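Local coordinates for protein retinol dehydratase (Spodoptera frugiperda, PDB 1X8J) that is a retinol dehydratase of the sulfotransferase 1 family, probably with sulfotransferase chemistry, and binds adenosine-3'-5'-diphosphate and androsterone, at residues V293-Y298 with E308-K313. The protein carries 2 engineered substitutions. Numbering follows the deposited sequence.
Sequences VNMEDY and EHFIRK. With A3P (adenosine-3'-5'-diphosphate), chain D; AOI (Androsterone), chain F.
M295 lays its sulfur over one face of the F310 ring, SD standing 3.8 Å from the ring centroid and displaced toward the CE2–CZ rim, a Met-aromatic contact. M295 CB also meets F310 CE1 at 3.5 Å. With CG anti to its carbonyl carbon (chi1 -66°) and the chain extended to the sulfur, M295 runs across the ring before bending at chi3, which brings CE to 3.8 Å from C16 of androsterone. A flexible thioether suits this place, since it can follow both flat ring and steroid edge. Y298 meets the same ligand carbon at the edge of its ring, its OH 3.4 Å from C16. Replacing F310 by an alanine would probably leave the M295 sulfur without its aromatic face and the thioether freer to swing beside the steroid.

I311, a branched apolar chain, rests its terminal methyl CD1 against V293 CG2 (3.8 Å) and, beside it, the N294 CB methylene, while its CG2 lies near the adenine of A3P. N294 shapes the turn: its OD1 accepts from E296 N in an Asx turn (2.9 Å), and its ND2 is held by K288 O. E296 brings OE1 to the edge of the H309 ring, near its plane and 3.2 Å from CD2; the carboxylate's stronger partner is R299, in a salt bridge.

R312 N and K313 N donate hydrogen bonds to A3P O2' and O2P respectively, while R312 NE, cationic and suited to phosphate, hydrogen-bonds O3P. Thus 308-313 reaches the nucleotide, 293-298 lines the steroid, and F310 against M295 connects them. Helix 284-288 packs against V293 and I311 through F287, helix 187-200 reaches F310 through L200, and R73, shortly after strand 66-70 in the parallel sheet of this P-loop-type sulfotransferase fold, donates to F310 O.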
ATOM      1  N   VAL A 293      -9.109  15.766 -32.446  1.00 33.55           N
ATOM      2  CA  VAL A 293      -9.402  14.641 -31.568  1.00 32.82           C
ATOM      3  C   VAL A 293      -8.279  14.153 -30.657  1.00 35.78           C
ATOM      4  O   VAL A 293      -8.517  13.306 -29.792  1.00 36.13           O
ATOM      5  CB  VAL A 293      -9.889  13.411 -32.396  1.00 31.51           C
ATOM      6  CG1 VAL A 293     -11.048  13.809 -33.295  1.00 27.98           C
ATOM      7  CG2 VAL A 293      -8.741  12.845 -33.228  1.00 23.74           C
ATOM      8  N   ASN A 294      -7.060  14.651 -30.835  1.00 35.68           N
ATOM      9  CA  ASN A 294      -5.978  14.165 -29.984  1.00 35.95           C
ATOM     10  C   ASN A 294      -5.784  14.939 -28.690  1.00 35.56           C
ATOM     11  O   ASN A 294      -4.957  14.553 -27.860  1.00 33.42           O
ATOM     12  CB  ASN A 294      -4.650  14.122 -30.754  1.00 39.26           C
ATOM     13  CG  ASN A 294      -4.193  15.494 -31.242  1.00 43.07           C
ATOM     14  OD1 ASN A 294      -4.573  16.544 -30.689  1.00 36.93           O
ATOM     15  ND2 ASN A 294      -3.355  15.487 -32.278  1.00 38.46           N
ATOM     16  N   MET A 295      -6.546  16.019 -28.521  1.00 34.94           N
ATOM     17  CA  MET A 295      -6.456  16.859 -27.328  1.00 37.84           C
ATOM     18  C   MET A 295      -5.023  17.290 -26.986  1.00 38.94           C
ATOM     19  O   MET A 295      -4.650  17.379 -25.810  1.00 41.50           O
ATOM     20  CB  MET A 295      -7.081  16.150 -26.117  1.00 36.88           C
ATOM     21  CG  MET A 295      -8.592  15.929 -26.234  1.00 43.89           C
ATOM     22  SD  MET A 295      -9.325  15.040 -24.822  1.00 49.23           S
ATOM     23  CE  MET A 295     -10.523  16.246 -24.244  1.00 39.78           C
ATOM     24  N   GLU A 296      -4.220  17.561 -28.009  1.00 37.36           N
ATOM     25  CA  GLU A 296      -2.849  17.991 -27.781  1.00 37.02           C
ATOM     26  C   GLU A 296      -2.805  19.438 -27.303  1.00 37.41           C
ATOM     27  O   GLU A 296      -1.815  19.876 -26.718  1.00 38.20           O
ATOM     28  CB  GLU A 296      -2.011  17.824 -29.052  1.00 34.25           C
ATOM     29  CG  GLU A 296      -1.437  16.426 -29.200  1.00 37.53           C
ATOM     30  CD  GLU A 296      -0.500  16.047 -28.054  1.00 37.48           C
ATOM     31  OE1 GLU A 296      -0.635  14.920 -27.534  1.00 36.07           O
ATOM     32  OE2 GLU A 296       0.375  16.872 -27.684  1.00 38.32           O
ATOM     33  N   ASP A 297      -3.879  20.178 -27.556  1.00 38.55           N
ATOM     34  CA  ASP A 297      -3.952  21.563 -27.118  1.00 39.70           C
ATOM     35  C   ASP A 297      -3.905  21.571 -25.595  1.00 39.76           C
ATOM     36  O   ASP A 297      -3.579  22.584 -24.983  1.00 42.60           O
ATOM     37  CB  ASP A 297      -5.231  22.239 -27.626  1.00 38.30           C
ATOM     38  CG  ASP A 297      -6.481  21.477 -27.264  1.00 38.00           C
ATOM     39  OD1 ASP A 297      -6.656  20.331 -27.729  1.00 43.42           O
ATOM     40  OD2 ASP A 297      -7.302  22.028 -26.514  1.00 42.90           O
ATOM     41  N   TYR A 298      -4.220  20.437 -24.979  1.00 40.77           N
ATOM     42  CA  TYR A 298      -4.154  20.338 -23.523  1.00 41.97           C
ATOM     43  C   TYR A 298      -2.689  20.411 -23.076  1.00 41.70           C
ATOM     44  O   TYR A 298      -2.385  20.883 -21.979  1.00 41.74           O
ATOM     45  CB  TYR A 298      -4.777  19.025 -23.043  1.00 43.34           C
ATOM     46  CG  TYR A 298      -6.292  19.041 -22.913  1.00 43.50           C
ATOM     47  CD1 TYR A 298      -7.058  20.059 -23.485  1.00 45.12           C
ATOM     48  CD2 TYR A 298      -6.960  18.021 -22.232  1.00 43.42           C
ATOM     49  CE1 TYR A 298      -8.451  20.059 -23.381  1.00 45.27           C
ATOM     50  CE2 TYR A 298      -8.348  18.011 -22.122  1.00 44.41           C
ATOM     51  CZ  TYR A 298      -9.088  19.031 -22.698  1.00 44.96           C
ATOM     52  OH  TYR A 298     -10.459  19.029 -22.589  1.00 44.99           O
ATOM     53  N   GLU A 308       3.360  10.974 -23.461  1.00 41.13           N
ATOM     54  CA  GLU A 308       2.095  10.287 -23.262  1.00 38.26           C
ATOM     55  C   GLU A 308       1.130  11.001 -24.176  1.00 36.79           C
ATOM     56  O   GLU A 308       1.233  12.211 -24.359  1.00 38.57           O
ATOM     57  CB  GLU A 308       1.628  10.377 -21.803  1.00 37.50           C
ATOM     58  CG  GLU A 308       2.313   9.389 -20.870  1.00 36.98           C
ATOM     59  CD  GLU A 308       1.865   7.948 -21.095  1.00 39.73           C
ATOM     60  OE1 GLU A 308       1.169   7.681 -22.093  1.00 40.14           O
ATOM     61  OE2 GLU A 308       2.214   7.074 -20.273  1.00 40.43           O
ATOM     62  N   HIS A 309       0.222  10.258 -24.787  1.00 32.43           N
ATOM     63  CA  HIS A 309      -0.743  10.874 -25.675  1.00 37.04           C
ATOM     64  C   HIS A 309      -2.087  10.171 -25.541  1.00 35.72           C
ATOM     65  O   HIS A 309      -2.137   9.023 -25.113  1.00 34.99           O
ATOM     66  CB  HIS A 309      -0.243  10.794 -27.119  1.00 39.26           C
ATOM     67  CG  HIS A 309       1.126  11.360 -27.305  1.00 44.78           C
ATOM     68  ND1 HIS A 309       2.269  10.663 -26.974  1.00 47.38           N
ATOM     69  CD2 HIS A 309       1.535  12.589 -27.705  1.00 45.07           C
ATOM     70  CE1 HIS A 309       3.322  11.439 -27.157  1.00 46.11           C
ATOM     71  NE2 HIS A 309       2.904  12.613 -27.600  1.00 44.99           N
ATOM     72  N   PHE A 310      -3.167  10.860 -25.898  1.00 35.44           N
ATOM     73  CA  PHE A 310      -4.490  10.253 -25.817  1.00 38.30           C
ATOM     74  C   PHE A 310      -4.568   9.122 -26.822  1.00 38.37           C
ATOM     75  O   PHE A 310      -5.064   8.048 -26.508  1.00 38.99           O
ATOM     76  CB  PHE A 310      -5.591  11.267 -26.109  1.00 36.98           C
ATOM     77  CG  PHE A 310      -5.938  12.134 -24.940  1.00 43.48           C
ATOM     78  CD1 PHE A 310      -5.240  13.321 -24.697  1.00 44.86           C
ATOM     79  CD2 PHE A 310      -6.985  11.781 -24.084  1.00 45.28           C
ATOM     80  CE1 PHE A 310      -5.578  14.156 -23.618  1.00 46.02           C
ATOM     81  CE2 PHE A 310      -7.336  12.606 -23.002  1.00 48.61           C
ATOM     82  CZ  PHE A 310      -6.628  13.800 -22.771  1.00 47.27           C
ATOM     83  N   ILE A 311      -4.076   9.381 -28.031  1.00 38.59           N
ATOM     84  CA  ILE A 311      -4.047   8.386 -29.104  1.00 36.34           C
ATOM     85  C   ILE A 311      -2.615   7.855 -29.056  1.00 37.40           C
ATOM     86  O   ILE A 311      -1.689   8.523 -29.510  1.00 38.48           O
ATOM     87  CB  ILE A 311      -4.356   9.063 -30.443  1.00 36.12           C
ATOM     88  CG1 ILE A 311      -5.733   9.738 -30.349  1.00 37.26           C
ATOM     89  CG2 ILE A 311      -4.338   8.051 -31.566  1.00 32.68           C
ATOM     90  CD1 ILE A 311      -6.096  10.621 -31.532  1.00 38.55           C
ATOM     91  N   ARG A 312      -2.449   6.658 -28.495  1.00 36.69           N
ATOM     92  CA  ARG A 312      -1.133   6.049 -28.278  1.00 37.14           C
ATOM     93  C   ARG A 312      -0.506   5.127 -29.327  1.00 38.20           C
ATOM     94  O   ARG A 312       0.213   5.583 -30.215  1.00 38.51           O
ATOM     95  CB  ARG A 312      -1.175   5.322 -26.928  1.00 36.83           C
ATOM     96  CG  ARG A 312       0.163   5.136 -26.236  1.00 35.16           C
ATOM     97  CD  ARG A 312      -0.075   4.709 -24.804  1.00 33.65           C
ATOM     98  NE  ARG A 312      -0.894   3.495 -24.752  1.00 38.38           N
ATOM     99  CZ  ARG A 312      -0.424   2.263 -24.940  1.00 36.32           C
ATOM    100  NH1 ARG A 312       0.867   2.077 -25.190  1.00 37.24           N
ATOM    101  NH2 ARG A 312      -1.242   1.221 -24.885  1.00 33.49           N
ATOM    102  N   LYS A 313      -0.758   3.830 -29.192  1.00 39.52           N
ATOM    103  CA  LYS A 313      -0.211   2.813 -30.084  1.00 41.68           C
ATOM    104  C   LYS A 313      -1.252   2.279 -31.071  1.00 42.33           C
ATOM    105  O   LYS A 313      -0.918   1.940 -32.207  1.00 43.56           O
ATOM    106  CB  LYS A 313       0.343   1.657 -29.249  1.00 45.35           C
ATOM    107  CG  LYS A 313       1.862   1.523 -29.229  1.00 51.45           C
ATOM    108  CD  LYS A 313       2.370   0.706 -30.417  1.00 52.94           C
ATOM    109  CE  LYS A 313       3.756   0.116 -30.149  1.00 55.31           C
ATOM    110  NZ  LYS A 313       4.795   1.147 -29.819  1.00 58.14           N
TER
HETATM  111  P1  A3P D 601      -4.017   2.282 -26.831  1.00 34.65           P
HETATM  112  O1P A3P D 601      -3.864   0.819 -26.765  1.00 31.34           O
HETATM  113  O2P A3P D 601      -3.167   2.826 -27.890  1.00 30.65           O
HETATM  114  O3P A3P D 601      -3.706   2.894 -25.520  1.00 31.94           O
HETATM  115  P2  A3P D 601     -10.748   5.591 -25.960  1.00 35.27           P
HETATM  116  O4P A3P D 601     -11.990   4.862 -25.730  1.00 34.58           O
HETATM  117  O5P A3P D 601     -10.917   6.549 -27.058  1.00 32.71           O
HETATM  118  O6P A3P D 601     -10.294   6.280 -24.720  1.00 33.56           O
HETATM  119  O5' A3P D 601      -9.644   4.543 -26.364  1.00 37.74           O
HETATM  120  C5' A3P D 601      -8.311   4.911 -26.628  1.00 35.89           C
HETATM  121  C4' A3P D 601      -7.594   3.755 -27.330  1.00 34.86           C
HETATM  122  O4' A3P D 601      -8.001   3.747 -28.738  1.00 36.67           O
HETATM  123  C3' A3P D 601      -6.084   3.912 -27.343  1.00 35.87           C
HETATM  124  O3' A3P D 601      -5.519   2.586 -27.198  1.00 32.82           O
HETATM  125  C2' A3P D 601      -5.870   4.639 -28.678  1.00 35.53           C
HETATM  126  O2' A3P D 601      -4.548   4.743 -29.212  1.00 38.65           O
HETATM  127  C1' A3P D 601      -6.855   3.901 -29.565  1.00 34.44           C
HETATM  128  N9  A3P D 601      -7.197   4.658 -30.779  1.00 31.86           N
HETATM  129  C8  A3P D 601      -7.601   5.978 -30.915  1.00 30.71           C
HETATM  130  N7  A3P D 601      -7.832   6.362 -32.146  1.00 31.14           N
HETATM  131  C5  A3P D 601      -7.563   5.219 -32.893  1.00 31.51           C
HETATM  132  C6  A3P D 601      -7.608   4.910 -34.315  1.00 31.04           C
HETATM  133  N6  A3P D 601      -7.960   5.799 -35.263  1.00 25.33           N
HETATM  134  N1  A3P D 601      -7.267   3.613 -34.714  1.00 31.74           N
HETATM  135  C2  A3P D 601      -6.902   2.674 -33.788  1.00 26.09           C
HETATM  136  N3  A3P D 601      -6.823   2.852 -32.439  1.00 32.07           N
HETATM  137  C4  A3P D 601      -7.168   4.144 -32.052  1.00 30.33           C
HETATM  138  C1  AOI F 400      -6.966  16.289 -14.734  1.00 37.11           C
HETATM  139  C2  AOI F 400      -6.480  16.800 -13.357  1.00 36.41           C
HETATM  140  C3  AOI F 400      -6.228  18.325 -13.383  1.00 38.23           C
HETATM  141  O3  AOI F 400      -5.039  18.540 -14.179  1.00 39.10           O
HETATM  142  C4  AOI F 400      -7.397  19.104 -13.932  1.00 36.82           C
HETATM  143  C5  AOI F 400      -7.882  18.586 -15.315  1.00 39.60           C
HETATM  144  C6  AOI F 400      -9.096  19.403 -15.856  1.00 40.12           C
HETATM  145  C7  AOI F 400      -9.543  18.885 -17.206  1.00 41.45           C
HETATM  146  C8  AOI F 400      -9.915  17.382 -17.195  1.00 41.39           C
HETATM  147  C9  AOI F 400      -8.694  16.549 -16.680  1.00 40.75           C
HETATM  148  C10 AOI F 400      -8.244  17.040 -15.241  1.00 38.05           C
HETATM  149  C11 AOI F 400      -9.067  15.027 -16.694  1.00 42.68           C
HETATM  150  C12 AOI F 400      -9.527  14.518 -18.106  1.00 45.07           C
HETATM  151  C13 AOI F 400     -10.708  15.352 -18.620  1.00 44.83           C
HETATM  152  C14 AOI F 400     -10.320  16.872 -18.588  1.00 44.23           C
HETATM  153  C15 AOI F 400     -11.499  17.514 -19.357  1.00 46.26           C
HETATM  154  C16 AOI F 400     -11.593  16.585 -20.570  1.00 45.11           C
HETATM  155  C17 AOI F 400     -11.061  15.222 -20.102  1.00 45.14           C
HETATM  156  O17 AOI F 400     -10.955  14.257 -20.799  1.00 47.01           O
HETATM  157  C18 AOI F 400     -12.019  15.008 -17.821  1.00 44.55           C
HETATM  158  C19 AOI F 400      -9.396  16.769 -14.204  1.00 35.79           C